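Hypothetical protein PA2201 (PDB 2FEF) is of unknown function but probably acts as an immunity protein that neutralises a PoNe-type DNase toxin. Local coordinates at residues Glu259-Gly264 / Pro278-Asp283. Residues are numbered along the deposited sequence; the frame is centred on the assembly and turned at random.
Sequences EVSALG and PHYLGD
In the all-helical PoNi-type C-terminal region, the loop leading into helix 282-292 is fastened to one turn of helix 258-267 by Ser261, Val260 and Tyr280. Ser261 OG accepts the backbone N-H of Leu281, the N-cap residue of helix 282-292, at 2.9 Å from Leu281 N and nearly straight (170°). The same hydroxyl also hydrogen-bonds Ala257 O, one turn back on its own chain. Its chi1 of -46° turns OG away from the carbonyl carbon and back along the helix, where it can meet both Ala257 O and the incoming loop N-H. The hydroxyl thus ties the start of one helix to the first turn of the other.

Tyr280 extends from the loop alongside the helix, CG anti to its backbone N (chi1 -172°), and its CE1 packs 3.6 Å from Ser261 CA. Val260 CG1 comes up to the rim of the ring, roughly in its plane, 3.9 Å from Tyr280 CE1, with the two side chains running nearly perpendicular. Leu274 of helix 272-275 packs on both Val260 and Tyr280. Leu281 CB rests 3.7 Å from Ser261 OG.

At the far end of the ring, the phenol is hydrogen-bonded to Asp271 OD2 and to a water. That water donates to two oxygens: its own oxygen lies 2.9 Å from Tyr280 OH. The second hydrogen goes to Val260 O, 2.8 Å from the water oxygen.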
# COMPACT_ATOMS: atom_id res chain seq x y z
N GLU B 259 21.37 -8.14 20.73
CA GLU B 259 21.56 -8.15 22.17
C GLU B 259 23.05 -8.35 22.55
O GLU B 259 23.58 -7.59 23.35
CB GLU B 259 20.64 -9.16 22.88
CG GLU B 259 20.94 -10.68 22.83
CD GLU B 259 20.84 -11.33 21.47
OE1 GLU B 259 21.56 -10.87 20.55
OE2 GLU B 259 20.15 -12.35 21.32
N VAL B 260 23.69 -9.35 21.96
CA VAL B 260 25.13 -9.62 22.22
C VAL B 260 25.98 -8.42 21.79
O VAL B 260 26.90 -7.99 22.51
CB VAL B 260 25.60 -10.92 21.51
CG1 VAL B 260 27.09 -11.24 21.83
CG2 VAL B 260 24.73 -12.09 21.89
N SER B 261 25.70 -7.89 20.60
CA SER B 261 26.46 -6.73 20.11
C SER B 261 26.29 -5.53 21.04
O SER B 261 27.29 -4.89 21.40
CB SER B 261 26.07 -6.39 18.66
OG SER B 261 26.04 -7.60 17.87
N ALA B 262 25.05 -5.25 21.49
CA ALA B 262 24.82 -4.11 22.40
C ALA B 262 25.49 -4.36 23.75
O ALA B 262 26.06 -3.45 24.36
CB ALA B 262 23.32 -3.84 22.55
N LEU B 263 25.48 -5.60 24.22
CA LEU B 263 26.19 -5.92 25.48
C LEU B 263 27.69 -5.62 25.38
O LEU B 263 28.31 -5.19 26.35
CB LEU B 263 25.92 -7.38 25.93
CG LEU B 263 24.49 -7.66 26.41
CD1 LEU B 263 24.16 -9.18 26.45
CD2 LEU B 263 24.21 -7.00 27.77
N GLY B 264 28.28 -5.83 24.20
CA GLY B 264 29.68 -5.47 23.97
C GLY B 264 29.98 -3.98 24.15
O GLY B 264 31.01 -3.60 24.72
N PRO B 278 28.86 -14.54 12.08
CA PRO B 278 28.20 -13.79 11.01
C PRO B 278 26.96 -13.04 11.47
O PRO B 278 26.38 -12.25 10.70
CB PRO B 278 27.82 -14.87 9.99
CG PRO B 278 27.91 -16.16 10.72
CD PRO B 278 28.87 -16.00 11.83
N HIS B 279 26.59 -13.25 12.74
CA HIS B 279 25.41 -12.61 13.34
C HIS B 279 25.76 -11.45 14.27
O HIS B 279 24.88 -10.76 14.77
CB HIS B 279 24.57 -13.66 14.08
CG HIS B 279 24.18 -14.83 13.21
ND1 HIS B 279 23.04 -14.86 12.44
CD2 HIS B 279 24.83 -16.00 12.96
CE1 HIS B 279 22.99 -16.00 11.77
NE2 HIS B 279 24.05 -16.71 12.08
N TYR B 280 27.06 -11.23 14.51
CA TYR B 280 27.52 -10.19 15.43
C TYR B 280 27.77 -8.89 14.67
O TYR B 280 28.38 -8.88 13.59
CB TYR B 280 28.85 -10.66 16.10
CG TYR B 280 29.35 -9.76 17.22
CD1 TYR B 280 28.73 -9.77 18.47
CD2 TYR B 280 30.45 -8.91 17.03
CE1 TYR B 280 29.17 -8.95 19.49
CE2 TYR B 280 30.91 -8.09 18.05
CZ TYR B 280 30.27 -8.12 19.29
OH TYR B 280 30.73 -7.30 20.31
N LEU B 281 27.39 -7.77 15.26
CA LEU B 281 27.54 -6.48 14.55
C LEU B 281 28.77 -5.72 15.03
O LEU B 281 28.67 -4.60 15.55
CB LEU B 281 26.25 -5.64 14.77
CG LEU B 281 25.04 -6.26 14.05
CD1 LEU B 281 23.72 -5.76 14.71
CD2 LEU B 281 25.10 -5.91 12.57
N GLY B 282 29.94 -6.32 14.80
CA GLY B 282 31.22 -5.71 15.21
C GLY B 282 31.42 -4.29 14.71
O GLY B 282 31.93 -3.46 15.46
N ASP B 283 31.02 -3.99 13.47
CA ASP B 283 31.26 -2.64 12.92
C ASP B 283 30.45 -1.58 13.65
O ASP B 283 30.84 -0.41 13.73
CB ASP B 283 31.04 -2.55 11.39
CG ASP B 283 29.56 -2.41 11.01
OD1 ASP B 283 28.83 -3.43 11.05
OD2 ASP B 283 29.14 -1.28 10.65
O HOH W 1 29.66 -8.31 22.76